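Local coordinates for protein mandelate racemase/muconate lactonizing enzyme (Roseovarius nubinhibens, PDB 2QDD) that is of unknown exact function but probably uses magnesium to act on a carboxylate substrate, as members of the mandelate racemase/muconate lactonizing enzyme family do, at residues I137-S142 with R162-K167; Q148-I153 with E181-G186; R192-V197 with R216-Q221. One frame throughout, in Å; residues are numbered along the deposited sequence.

In the fold
The three contacts lie along one wall of the C-terminal barrel characteristic of the enolase superfamily. Contacts 1 and 3, with centres about 10 Å apart, are neighbouring pairs in one run of four parallel strands, joined between 163-167 and 192-196 by bonds such as H164 N to R192 O (2.8 Å). Contact 2 is a pair of helices from the layer outside them. On contact 1 it rests through M149, whose CE is 3.3 Å from K167 O; on contact 3 it rests through I183, whose CG2 is 3.7 Å from F195 CE2. The magnesium site opens at the C-terminal strand ends: contact 3 supplies its ligands D196 and E220, D243 and E244 complete it, and contact 1 brings K167 alongside.

Contact 1 (I137-S142 with R162-K167); sequences INSSIS and RTHSAK
S139 and H164 make the one side-chain hydrogen bond between these two parallel strands, which helix 146-159 connects in a beta-alpha-beta crossover of the barrel. Their OG and ND1 atoms are 2.6 Å apart, with the hydroxyl oxygen lying in the plane of the imidazole at its edge; either partner could be the donor. The serine torsion explains the reach: OG sits between the backbone N and the carbonyl carbon (chi1 69°), which brings it to the ND1 edge of the imidazole. At the other end of the ring, NE2 of H164 is bonded to H191, and the two imidazoles meet nearly parallel.

The backbone bonds follow the regular parallel pattern. S139 N gives to T163 O, S165 N to S139 O and I141 N to S165 O, each at 2.9 Å. K167 N closes the series on I141 O at 3.0 Å. Where the strands begin, water 1 bridges them, giving to I137 O (2.6 Å) and accepting from R162 N (2.8 Å).

Apolar contacts are few. On the face shared with S139 and H164, I141 lays CG1 4.1 Å from H164 CB and otherwise packs against M149, L152 and I153 of helix 146-159. On the barrel-interior face, CB of N138 meets CB of T163 at 3.9 Å.

K167 stands at the C-terminal end of its strand. Bent at chi2 (-84°), its chain passes over I141 O and turns NZ back to S165 OG, a weak bond of 3.4 Å; the stronger partner of NZ is the magnesium ligand D196, in a salt bridge. The chemistry therefore divides in two: a histidine bonded at both nitrogens lies beside I141 on the helix side, while at the strand end a lysine is tied into the metal site, consistent with the active-site lysines of muconate lactonizing enzyme relatives.

Contact 2 (Q148-I153 with E181-G186); sequences QMLGLI and EAISAG
I183 pushes its CD1 methyl against the flank of M149, within 3.7 Å of SD and 3.8 Å of CB. Its CG1 branch lies anti to its own carbonyl carbon, and the chain then runs straight on (chi2 168°), which carries CD1 across the groove between the helices although the CB itself does not point at the other helix. M149 answers with a chain that is extended as far as SD and then bends (chi3 95°), bringing its CE methyl round to the same atom of I183. The two side chains cross at a slant, so CD1 is met by a run of methionine atoms and not by a single one.

The other branch of I183 serves a different neighbour: CG2 touches CD1 of I153, one turn along helix 146-159, at 3.8 Å. One isoleucine thus fills the space between M149 and I153. Beneath these three, towards the sheet, lie I141, V193 and F195.

L150 works at the more open side of the groove, where helix 173-185 ends. Its CD1 reaches 3.4 Å from G186 O and 3.8 Å from I183 CA, while CD2 comes over the backbone, 4.2 Å from G186 CA. With no side chain on G186, CD2 can occupy the place where a CB would otherwise project. A182 O, which takes a weak hydrogen bond from G186 N, also faces both methyls of L150.

No hydrogen bond crosses between the segments; methyls, a thioether and backbone atoms do the work. The two helical segments run in the same sense, inclined by 27° with their axes 9.7 Å apart, as expected of successive helices in the outer layer of a beta/alpha barrel, here that of the enolase superfamily.

Contact 3 (R192-V197 with R216-Q221); sequences RVTFDV and RDWIEQ
D196 and E220 both turn CG anti to the backbone N (chi1 -178° and -169°), which lays their carboxylates together at the C-terminal ends of the two parallel strands of a beta-alpha-beta unit of the enolase-type barrel. The two groups stack with planes 9° apart, D196 OD1 only 3.5 Å from E220 OE2. Both bind magnesium in this protein; with no metal in this chain, water 5 lies 2.8 Å from each of those oxygens. Such closeness of like charges is likely to be eased by the lysines K167 and K265, the latter salt-bridged to E220. A leucine replacing E220 would probably cost K265 this salt bridge and leave the magnesium site one carboxylate short.

The strands are joined in parallel fashion by F195 N to W218 O (3.1 Å) and E220 N to F195 O (2.9 Å), with a weak bond from V197 N to E220 O beyond. On the helix-facing side, I219 CD1 packs on F195 CB at 4.0 Å. R192 reaches out to E208 of the second subunit. D217, bonded through OD1 to S184, turns that same oxygen to the edge of the F195 ring, in its plane and 3.6 Å from CE1.

Contact 1 (I137-S142 with R162-K167)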
ATOM      1  N   ILE A 137     -18.346  -0.604  36.791  1.00 31.27           N
ATOM      2  CA  ILE A 137     -18.040  -2.023  36.766  1.00 31.86           C
ATOM      3  C   ILE A 137     -19.051  -2.686  35.848  1.00 35.04           C
ATOM      4  O   ILE A 137     -20.245  -2.406  35.946  1.00 38.11           O
ATOM      5  CB  ILE A 137     -18.102  -2.652  38.199  1.00 31.86           C
ATOM      6  CG1 ILE A 137     -17.143  -1.935  39.158  1.00 30.43           C
ATOM      7  CG2 ILE A 137     -17.804  -4.157  38.174  1.00 24.35           C
ATOM      8  CD1 ILE A 137     -15.705  -1.789  38.643  1.00 37.39           C
ATOM      9  N   ASN A 138     -18.583  -3.544  34.945  1.00 34.52           N
ATOM     10  CA  ASN A 138     -19.505  -4.274  34.079  1.00 37.65           C
ATOM     11  C   ASN A 138     -19.967  -5.638  34.602  1.00 35.85           C
ATOM     12  O   ASN A 138     -19.225  -6.334  35.294  1.00 30.73           O
ATOM     13  CB  ASN A 138     -19.009  -4.337  32.624  1.00 38.89           C
ATOM     14  CG  ASN A 138     -17.824  -5.255  32.446  1.00 41.73           C
ATOM     15  OD1 ASN A 138     -17.980  -6.461  32.241  1.00 52.93           O
ATOM     16  ND2 ASN A 138     -16.627  -4.690  32.511  1.00 44.18           N
ATOM     17  N   SER A 139     -21.203  -6.001  34.268  1.00 38.08           N
ATOM     18  CA  SER A 139     -21.741  -7.327  34.563  1.00 39.79           C
ATOM     19  C   SER A 139     -21.291  -8.365  33.545  1.00 44.45           C
ATOM     20  O   SER A 139     -20.885  -8.022  32.433  1.00 43.25           O
ATOM     21  CB  SER A 139     -23.267  -7.283  34.596  1.00 42.67           C
ATOM     22  OG  SER A 139     -23.806  -7.054  33.305  1.00 43.36           O
ATOM     23  N   SER A 140     -21.379  -9.635  33.934  1.00 47.78           N
ATOM     24  CA  SER A 140     -21.122 -10.750  33.031  1.00 48.07           C
ATOM     25  C   SER A 140     -22.397 -11.542  32.797  1.00 49.14           C
ATOM     26  O   SER A 140     -22.949 -12.134  33.728  1.00 48.63           O
ATOM     27  CB  SER A 140     -20.040 -11.659  33.600  1.00 47.28           C
ATOM     28  OG  SER A 140     -18.900 -10.908  33.970  1.00 55.38           O
ATOM     29  N   ILE A 141     -22.855 -11.541  31.548  1.00 48.59           N
ATOM     30  CA  ILE A 141     -24.093 -12.208  31.164  1.00 46.16           C
ATOM     31  C   ILE A 141     -23.786 -13.497  30.402  1.00 47.87           C
ATOM     32  O   ILE A 141     -23.337 -13.459  29.255  1.00 42.80           O
ATOM     33  CB  ILE A 141     -25.002 -11.283  30.308  1.00 47.62           C
ATOM     34  CG1 ILE A 141     -25.091  -9.864  30.903  1.00 44.81           C
ATOM     35  CG2 ILE A 141     -26.375 -11.927  30.065  1.00 43.80           C
ATOM     36  CD1 ILE A 141     -25.761  -9.758  32.279  1.00 50.91           C
ATOM     37  N   SER A 142     -24.037 -14.629  31.059  1.00 52.28           N
ATOM     38  CA  SER A 142     -23.741 -15.963  30.527  1.00 53.45           C
ATOM     39  C   SER A 142     -24.613 -16.311  29.326  1.00 52.23           C
ATOM     40  O   SER A 142     -25.733 -15.813  29.200  1.00 49.45           O
ATOM     41  CB  SER A 142     -23.937 -17.020  31.620  1.00 58.61           C
ATOM     42  OG  SER A 142     -22.859 -17.021  32.541  1.00 62.63           O
ATOM     43  N   ARG A 162     -24.603  -0.939  34.889  1.00 35.66           N
ATOM     44  CA  ARG A 162     -25.081  -0.172  33.735  1.00 39.27           C
ATOM     45  C   ARG A 162     -24.328  -0.531  32.453  1.00 38.72           C
ATOM     46  O   ARG A 162     -24.672  -0.057  31.375  1.00 42.19           O
ATOM     47  CB  ARG A 162     -24.981   1.332  33.999  1.00 40.95           C
ATOM     48  CG  ARG A 162     -25.630   1.786  35.293  1.00 46.31           C
ATOM     49  CD  ARG A 162     -25.864   3.280  35.308  1.00 59.14           C
ATOM     50  NE  ARG A 162     -27.239   3.611  34.946  1.00 60.50           N
ATOM     51  CZ  ARG A 162     -27.591   4.249  33.836  1.00 60.63           C
ATOM     52  NH1 ARG A 162     -26.668   4.635  32.962  1.00 61.75           N
ATOM     53  NH2 ARG A 162     -28.872   4.504  33.600  1.00 59.45           N
ATOM     54  N   THR A 163     -23.297  -1.361  32.582  1.00 38.15           N
ATOM     55  CA  THR A 163     -22.568  -1.888  31.436  1.00 39.13           C
ATOM     56  C   THR A 163     -22.551  -3.407  31.542  1.00 39.04           C
ATOM     57  O   THR A 163     -22.391  -3.957  32.628  1.00 38.85           O
ATOM     58  CB  THR A 163     -21.129  -1.326  31.366  1.00 41.62           C
ATOM     59  OG1 THR A 163     -21.157   0.086  31.599  1.00 47.52           O
ATOM     60  CG2 THR A 163     -20.500  -1.581  29.989  1.00 45.65           C
ATOM     61  N   HIS A 164     -22.753  -4.079  30.412  1.00 37.88           N
ATOM     62  CA  HIS A 164     -22.964  -5.518  30.392  1.00 39.49           C
ATOM     63  C   HIS A 164     -22.099  -6.174  29.322  1.00 43.42           C
ATOM     64  O   HIS A 164     -22.090  -5.748  28.166  1.00 37.63           O
ATOM     65  CB  HIS A 164     -24.446  -5.847  30.157  1.00 41.86           C
ATOM     66  CG  HIS A 164     -25.379  -5.087  31.047  1.00 45.72           C
ATOM     67  ND1 HIS A 164     -25.521  -5.364  32.389  1.00 44.00           N
ATOM     68  CD2 HIS A 164     -26.199  -4.040  30.792  1.00 46.36           C
ATOM     69  CE1 HIS A 164     -26.396  -4.530  32.920  1.00 41.01           C
ATOM     70  NE2 HIS A 164     -26.823  -3.717  31.972  1.00 42.52           N
ATOM     71  N   SER A 165     -21.368  -7.207  29.727  1.00 39.63           N
ATOM     72  CA  SER A 165     -20.646  -8.061  28.803  1.00 35.54           C
ATOM     73  C   SER A 165     -21.480  -9.306  28.523  1.00 35.19           C
ATOM     74  O   SER A 165     -21.530 -10.223  29.340  1.00 32.55           O
ATOM     75  CB  SER A 165     -19.288  -8.444  29.398  1.00 35.12           C
ATOM     76  OG  SER A 165     -18.378  -8.827  28.387  1.00 46.53           O
ATOM     77  N   ALA A 166     -22.142  -9.320  27.369  1.00 32.81           N
ATOM     78  CA  ALA A 166     -22.919 -10.471  26.927  1.00 34.68           C
ATOM     79  C   ALA A 166     -22.038 -11.470  26.184  1.00 37.43           C
ATOM     80  O   ALA A 166     -21.423 -11.141  25.169  1.00 39.00           O
ATOM     81  CB  ALA A 166     -24.077 -10.022  26.053  1.00 33.12           C
ATOM     82  N   LYS A 167     -21.980 -12.692  26.701  1.00 42.83           N
ATOM     83  CA  LYS A 167     -21.084 -13.716  26.169  1.00 44.12           C
ATOM     84  C   LYS A 167     -21.788 -14.520  25.075  1.00 47.19           C
ATOM     85  O   LYS A 167     -22.730 -15.266  25.347  1.00 47.69           O
ATOM     86  CB  LYS A 167     -20.584 -14.637  27.286  1.00 42.49           C
ATOM     87  CG  LYS A 167     -20.131 -13.922  28.549  1.00 46.90           C
ATOM     88  CD  LYS A 167     -18.694 -13.445  28.455  1.00 51.14           C
ATOM     89  CE  LYS A 167     -18.405 -12.384  29.512  1.00 51.22           C
ATOM     90  NZ  LYS A 167     -17.028 -11.831  29.374  1.00 62.68           N
TER
HETATM   91  O   HOH W   1     -21.993  -0.567  35.685  1.00 42.84           O

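Contact 2 (Q148-I153 with E181-G186)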
ATOM      1  N   GLN A 148     -33.376 -15.666  28.383  1.00 66.19           N
ATOM      2  CA  GLN A 148     -32.542 -15.935  29.558  1.00 62.62           C
ATOM      3  C   GLN A 148     -31.521 -14.829  29.810  1.00 60.23           C
ATOM      4  O   GLN A 148     -31.363 -14.374  30.943  1.00 59.28           O
ATOM      5  CB  GLN A 148     -31.810 -17.269  29.409  1.00 65.44           C
ATOM      6  CG  GLN A 148     -32.572 -18.473  29.935  1.00 68.35           C
ATOM      7  CD  GLN A 148     -31.999 -19.784  29.423  1.00 68.91           C
ATOM      8  OE1 GLN A 148     -30.844 -20.121  29.693  1.00 68.74           O
ATOM      9  NE2 GLN A 148     -32.805 -20.528  28.678  1.00 67.23           N
ATOM     10  N   MET A 149     -30.832 -14.410  28.748  1.00 58.40           N
ATOM     11  CA  MET A 149     -29.795 -13.382  28.834  1.00 52.70           C
ATOM     12  C   MET A 149     -30.401 -12.014  29.168  1.00 54.73           C
ATOM     13  O   MET A 149     -29.825 -11.247  29.941  1.00 54.16           O
ATOM     14  CB  MET A 149     -28.983 -13.317  27.531  1.00 52.10           C
ATOM     15  CG  MET A 149     -28.181 -14.583  27.221  1.00 46.85           C
ATOM     16  SD  MET A 149     -27.305 -14.557  25.631  1.00 36.50           S
ATOM     17  CE  MET A 149     -25.696 -13.983  26.156  1.00 39.09           C
ATOM     18  N   LEU A 150     -31.573 -11.737  28.600  1.00 53.95           N
ATOM     19  CA  LEU A 150     -32.308 -10.501  28.864  1.00 58.65           C
ATOM     20  C   LEU A 150     -32.941 -10.470  30.260  1.00 58.96           C
ATOM     21  O   LEU A 150     -33.142  -9.397  30.832  1.00 60.97           O
ATOM     22  CB  LEU A 150     -33.374 -10.281  27.783  1.00 57.20           C
ATOM     23  CG  LEU A 150     -33.686  -8.867  27.275  1.00 63.93           C
ATOM     24  CD1 LEU A 150     -32.443  -8.138  26.773  1.00 61.21           C
ATOM     25  CD2 LEU A 150     -34.752  -8.916  26.184  1.00 62.13           C
ATOM     26  N   GLY A 151     -33.249 -11.650  30.799  1.00 60.90           N
ATOM     27  CA  GLY A 151     -33.596 -11.806  32.212  1.00 58.84           C
ATOM     28  C   GLY A 151     -32.416 -11.611  33.150  1.00 57.06           C
ATOM     29  O   GLY A 151     -32.554 -10.983  34.203  1.00 57.11           O
ATOM     30  N   LEU A 152     -31.258 -12.150  32.765  1.00 52.96           N
ATOM     31  CA  LEU A 152     -29.999 -11.921  33.479  1.00 54.21           C
ATOM     32  C   LEU A 152     -29.547 -10.455  33.474  1.00 50.81           C
ATOM     33  O   LEU A 152     -28.901 -10.004  34.420  1.00 52.36           O
ATOM     34  CB  LEU A 152     -28.883 -12.809  32.915  1.00 55.41           C
ATOM     35  CG  LEU A 152     -28.853 -14.301  33.270  1.00 55.34           C
ATOM     36  CD1 LEU A 152     -27.915 -15.045  32.330  1.00 57.51           C
ATOM     37  CD2 LEU A 152     -28.445 -14.538  34.723  1.00 59.51           C
ATOM     38  N   ILE A 153     -29.889  -9.733  32.407  1.00 48.85           N
ATOM     39  CA  ILE A 153     -29.570  -8.307  32.257  1.00 48.16           C
ATOM     40  C   ILE A 153     -30.421  -7.446  33.199  1.00 48.96           C
ATOM     41  O   ILE A 153     -29.901  -6.537  33.860  1.00 44.70           O
ATOM     42  CB  ILE A 153     -29.697  -7.854  30.760  1.00 47.11           C
ATOM     43  CG1 ILE A 153     -28.409  -8.182  29.997  1.00 38.76           C
ATOM     44  CG2 ILE A 153     -30.038  -6.364  30.620  1.00 41.21           C
ATOM     45  CD1 ILE A 153     -28.575  -8.209  28.490  1.00 32.69           C
ATOM     46  N   GLU A 181     -29.712  -9.479  18.386  1.00 44.85           N
ATOM     47  CA  GLU A 181     -30.847  -8.612  18.067  1.00 50.46           C
ATOM     48  C   GLU A 181     -31.852  -8.448  19.208  1.00 51.44           C
ATOM     49  O   GLU A 181     -32.494  -7.405  19.315  1.00 54.38           O
ATOM     50  CB  GLU A 181     -31.555  -9.054  16.780  1.00 50.58           C
ATOM     51  CG  GLU A 181     -30.711  -8.934  15.512  1.00 54.99           C
ATOM     52  CD  GLU A 181     -30.684  -7.534  14.899  1.00 61.93           C
ATOM     53  OE1 GLU A 181     -31.029  -7.410  13.702  1.00 61.98           O
ATOM     54  OE2 GLU A 181     -30.301  -6.562  15.590  1.00 57.43           O
ATOM     55  N   ALA A 182     -31.974  -9.466  20.059  1.00 50.61           N
ATOM     56  CA  ALA A 182     -32.827  -9.376  21.246  1.00 52.86           C
ATOM     57  C   ALA A 182     -32.203  -8.498  22.330  1.00 51.13           C
ATOM     58  O   ALA A 182     -32.869  -7.617  22.876  1.00 54.47           O
ATOM     59  CB  ALA A 182     -33.146 -10.766  21.795  1.00 50.27           C
ATOM     60  N   ILE A 183     -30.926  -8.747  22.620  1.00 48.28           N
ATOM     61  CA  ILE A 183     -30.195  -8.066  23.695  1.00 45.68           C
ATOM     62  C   ILE A 183     -30.016  -6.568  23.413  1.00 47.70           C
ATOM     63  O   ILE A 183     -30.170  -5.731  24.314  1.00 49.85           O
ATOM     64  CB  ILE A 183     -28.824  -8.759  23.960  1.00 41.51           C
ATOM     65  CG1 ILE A 183     -29.027 -10.087  24.696  1.00 38.69           C
ATOM     66  CG2 ILE A 183     -27.892  -7.871  24.760  1.00 44.28           C
ATOM     67  CD1 ILE A 183     -27.786 -10.954  24.740  1.00 36.56           C
ATOM     68  N   SER A 184     -29.716  -6.241  22.160  1.00 47.06           N
ATOM     69  CA  SER A 184     -29.515  -4.855  21.745  1.00 50.83           C
ATOM     70  C   SER A 184     -30.813  -4.045  21.752  1.00 53.65           C
ATOM     71  O   SER A 184     -30.805  -2.862  22.095  1.00 55.22           O
ATOM     72  CB  SER A 184     -28.864  -4.803  20.365  1.00 48.61           C
ATOM     73  OG  SER A 184     -28.326  -3.521  20.095  1.00 52.92           O
ATOM     74  N   ALA A 185     -31.921  -4.687  21.381  1.00 55.82           N
ATOM     75  CA  ALA A 185     -33.221  -4.019  21.340  1.00 59.36           C
ATOM     76  C   ALA A 185     -33.936  -3.989  22.694  1.00 61.43           C
ATOM     77  O   ALA A 185     -34.842  -3.178  22.902  1.00 65.66           O
ATOM     78  CB  ALA A 185     -34.110  -4.646  20.279  1.00 60.56           C
ATOM     79  N   GLY A 186     -33.525  -4.863  23.610  1.00 60.29           N
ATOM     80  CA  GLY A 186     -34.168  -4.969  24.918  1.00 60.07           C
ATOM     81  C   GLY A 186     -33.325  -4.501  26.092  1.00 62.79           C
ATOM     82  O   GLY A 186     -33.554  -4.917  27.231  1.00 64.44           O
TER

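Contact 3 (R192-V197 with R216-Q221)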
ATOM      1  N   ARG A 192     -25.335  -0.072  28.486  1.00 40.83           N
ATOM      2  CA  ARG A 192     -24.463  -0.433  27.355  1.00 41.09           C
ATOM      3  C   ARG A 192     -24.164  -1.931  27.333  1.00 40.03           C
ATOM      4  O   ARG A 192     -23.909  -2.528  28.378  1.00 39.48           O
ATOM      5  CB  ARG A 192     -23.133   0.333  27.405  1.00 38.20           C
ATOM      6  CG  ARG A 192     -23.231   1.809  27.770  1.00 48.27           C
ATOM      7  CD  ARG A 192     -22.387   2.663  26.850  1.00 61.63           C
ATOM      8  NE  ARG A 192     -22.970   2.746  25.513  1.00 63.48           N
ATOM      9  CZ  ARG A 192     -22.271   2.759  24.382  1.00 67.09           C
ATOM     10  NH1 ARG A 192     -20.944   2.696  24.400  1.00 68.80           N
ATOM     11  NH2 ARG A 192     -22.906   2.833  23.223  1.00 63.55           N
ATOM     12  N   VAL A 193     -24.188  -2.526  26.139  1.00 39.99           N
ATOM     13  CA  VAL A 193     -23.640  -3.868  25.928  1.00 37.88           C
ATOM     14  C   VAL A 193     -22.339  -3.914  25.130  1.00 37.41           C
ATOM     15  O   VAL A 193     -22.147  -3.159  24.175  1.00 36.85           O
ATOM     16  CB  VAL A 193     -24.655  -4.870  25.317  1.00 39.00           C
ATOM     17  CG1 VAL A 193     -25.624  -5.354  26.372  1.00 50.68           C
ATOM     18  CG2 VAL A 193     -25.383  -4.279  24.121  1.00 37.68           C
ATOM     19  N   THR A 194     -21.453  -4.811  25.552  1.00 33.24           N
ATOM     20  CA  THR A 194     -20.397  -5.357  24.715  1.00 38.89           C
ATOM     21  C   THR A 194     -20.731  -6.826  24.451  1.00 39.14           C
ATOM     22  O   THR A 194     -21.015  -7.574  25.383  1.00 38.32           O
ATOM     23  CB  THR A 194     -19.018  -5.238  25.433  1.00 41.45           C
ATOM     24  OG1 THR A 194     -18.722  -3.856  25.673  1.00 49.55           O
ATOM     25  CG2 THR A 194     -17.885  -5.852  24.605  1.00 44.48           C
ATOM     26  N   PHE A 195     -20.710  -7.231  23.182  1.00 37.47           N
ATOM     27  CA  PHE A 195     -20.809  -8.645  22.830  1.00 31.31           C
ATOM     28  C   PHE A 195     -19.437  -9.281  22.757  1.00 31.12           C
ATOM     29  O   PHE A 195     -18.657  -8.993  21.847  1.00 31.30           O
ATOM     30  CB  PHE A 195     -21.579  -8.845  21.524  1.00 29.51           C
ATOM     31  CG  PHE A 195     -23.013  -8.417  21.604  1.00 32.64           C
ATOM     32  CD1 PHE A 195     -23.407  -7.189  21.099  1.00 26.21           C
ATOM     33  CD2 PHE A 195     -23.963  -9.236  22.203  1.00 25.75           C
ATOM     34  CE1 PHE A 195     -24.732  -6.779  21.177  1.00 37.65           C
ATOM     35  CE2 PHE A 195     -25.291  -8.839  22.287  1.00 36.42           C
ATOM     36  CZ  PHE A 195     -25.679  -7.605  21.775  1.00 33.07           C
ATOM     37  N   ASP A 196     -19.156 -10.141  23.736  1.00 31.56           N
ATOM     38  CA  ASP A 196     -17.855 -10.788  23.885  1.00 36.08           C
ATOM     39  C   ASP A 196     -17.896 -12.205  23.312  1.00 35.02           C
ATOM     40  O   ASP A 196     -18.608 -13.084  23.808  1.00 37.08           O
ATOM     41  CB  ASP A 196     -17.426 -10.795  25.358  1.00 36.31           C
ATOM     42  CG  ASP A 196     -16.053 -11.426  25.581  1.00 50.20           C
ATOM     43  OD1 ASP A 196     -15.252 -11.554  24.624  1.00 50.06           O
ATOM     44  OD2 ASP A 196     -15.767 -11.790  26.743  1.00 62.78           O
ATOM     45  N   VAL A 197     -17.113 -12.398  22.259  1.00 32.49           N
ATOM     46  CA  VAL A 197     -17.180 -13.581  21.412  1.00 33.00           C
ATOM     47  C   VAL A 197     -16.136 -14.564  21.925  1.00 36.94           C
ATOM     48  O   VAL A 197     -16.269 -15.780  21.742  1.00 39.58           O
ATOM     49  CB  VAL A 197     -16.891 -13.193  19.935  1.00 32.68           C
ATOM     50  CG1 VAL A 197     -16.913 -14.391  19.019  1.00 26.08           C
ATOM     51  CG2 VAL A 197     -17.886 -12.142  19.454  1.00 34.00           C
ATOM     52  N   ARG A 216     -25.208  -2.089  16.421  1.00 34.11           N
ATOM     53  CA  ARG A 216     -23.900  -1.477  16.221  1.00 30.42           C
ATOM     54  C   ARG A 216     -23.153  -1.354  17.538  1.00 29.82           C
ATOM     55  O   ARG A 216     -22.353  -0.445  17.718  1.00 36.87           O
ATOM     56  CB  ARG A 216     -24.042  -0.095  15.568  1.00 29.37           C
ATOM     57  CG  ARG A 216     -24.737  -0.105  14.215  1.00 34.42           C
ATOM     58  CD  ARG A 216     -23.964  -0.927  13.209  1.00 30.91           C
ATOM     59  NE  ARG A 216     -24.634  -0.975  11.915  1.00 35.45           N
ATOM     60  CZ  ARG A 216     -25.141  -2.078  11.372  1.00 35.45           C
ATOM     61  NH1 ARG A 216     -25.728  -2.024  10.188  1.00 41.44           N
ATOM     62  NH2 ARG A 216     -25.069  -3.232  12.013  1.00 32.69           N
ATOM     63  N   ASP A 217     -23.416  -2.281  18.453  1.00 31.28           N
ATOM     64  CA  ASP A 217     -22.685  -2.357  19.717  1.00 29.47           C
ATOM     65  C   ASP A 217     -21.273  -2.894  19.508  1.00 27.74           C
ATOM     66  O   ASP A 217     -21.008  -3.559  18.503  1.00 23.51           O
ATOM     67  CB  ASP A 217     -23.442  -3.237  20.710  1.00 30.10           C
ATOM     68  CG  ASP A 217     -24.900  -2.860  20.816  1.00 32.57           C
ATOM     69  OD1 ASP A 217     -25.717  -3.461  20.093  1.00 39.96           O
ATOM     70  OD2 ASP A 217     -25.227  -1.946  21.606  1.00 45.10           O
ATOM     71  N   TRP A 218     -20.387  -2.584  20.459  1.00 26.54           N
ATOM     72  CA  TRP A 218     -19.049  -3.178  20.568  1.00 27.05           C
ATOM     73  C   TRP A 218     -19.021  -4.682  20.333  1.00 29.56           C
ATOM     74  O   TRP A 218     -19.851  -5.418  20.866  1.00 32.11           O
ATOM     75  CB  TRP A 218     -18.477  -2.925  21.958  1.00 31.33           C
ATOM     76  CG  TRP A 218     -17.843  -1.583  22.168  1.00 34.87           C
ATOM     77  CD1 TRP A 218     -18.319  -0.568  22.948  1.00 32.01           C
ATOM     78  CD2 TRP A 218     -16.592  -1.128  21.637  1.00 33.34           C
ATOM     79  NE1 TRP A 218     -17.458   0.498  22.919  1.00 35.44           N
ATOM     80  CE2 TRP A 218     -16.387   0.182  22.128  1.00 33.36           C
ATOM     81  CE3 TRP A 218     -15.631  -1.693  20.790  1.00 28.29           C
ATOM     82  CZ2 TRP A 218     -15.257   0.930  21.805  1.00 31.05           C
ATOM     83  CZ3 TRP A 218     -14.510  -0.942  20.459  1.00 29.30           C
ATOM     84  CH2 TRP A 218     -14.335   0.357  20.962  1.00 32.93           C
ATOM     85  N   ILE A 219     -18.056  -5.126  19.532  1.00 30.80           N
ATOM     86  CA  ILE A 219     -17.745  -6.544  19.397  1.00 26.75           C
ATOM     87  C   ILE A 219     -16.336  -6.777  19.908  1.00 28.43           C
ATOM     88  O   ILE A 219     -15.374  -6.201  19.390  1.00 28.88           O
ATOM     89  CB  ILE A 219     -17.849  -7.032  17.924  1.00 26.20           C
ATOM     90  CG1 ILE A 219     -19.213  -6.685  17.313  1.00 24.80           C
ATOM     91  CG2 ILE A 219     -17.555  -8.536  17.824  1.00 26.82           C
ATOM     92  CD1 ILE A 219     -20.433  -7.213  18.078  1.00 27.07           C
ATOM     93  N   GLU A 220     -16.222  -7.615  20.933  1.00 29.09           N
ATOM     94  CA  GLU A 220     -14.933  -7.885  21.548  1.00 37.01           C
ATOM     95  C   GLU A 220     -14.318  -9.137  20.945  1.00 33.59           C
ATOM     96  O   GLU A 220     -14.932 -10.212  20.966  1.00 30.60           O
ATOM     97  CB  GLU A 220     -15.065  -8.007  23.067  1.00 35.18           C
ATOM     98  CG  GLU A 220     -13.736  -8.021  23.813  1.00 50.52           C
ATOM     99  CD  GLU A 220     -13.880  -8.429  25.275  1.00 57.16           C
ATOM    100  OE1 GLU A 220     -14.893  -8.052  25.911  1.00 69.76           O
ATOM    101  OE2 GLU A 220     -12.973  -9.123  25.791  1.00 69.02           O
ATOM    102  N   GLN A 221     -13.115  -8.958  20.392  1.00 32.97           N
ATOM    103  CA  GLN A 221     -12.233 -10.024  19.903  1.00 33.56           C
ATOM    104  C   GLN A 221     -12.949 -11.211  19.237  1.00 33.69           C
ATOM    105  O   GLN A 221     -13.043 -12.297  19.821  1.00 34.04           O
ATOM    106  CB  GLN A 221     -11.250 -10.461  21.003  1.00 35.75           C
ATOM    107  CG  GLN A 221     -10.151 -11.425  20.548  1.00 35.29           C
ATOM    108  CD  GLN A 221      -8.888 -10.751  20.090  1.00 32.33           C
ATOM    109  OE1 GLN A 221      -8.380  -9.848  20.743  1.00 37.51           O
ATOM    110  NE2 GLN A 221      -8.347 -11.215  18.969  1.00 40.08           N
TER
HETATM  111  O   HOH W   2     -18.081   3.369  23.232  1.00 27.67           O
HETATM  112  O   HOH W   3     -24.932  -0.572  23.933  1.00 40.25           O
HETATM  113  O   HOH W   4     -22.072  -0.726  22.873  1.00 49.45           O
HETATM  114  O   HOH W   5     -12.472 -11.473  24.389  1.00 64.98           O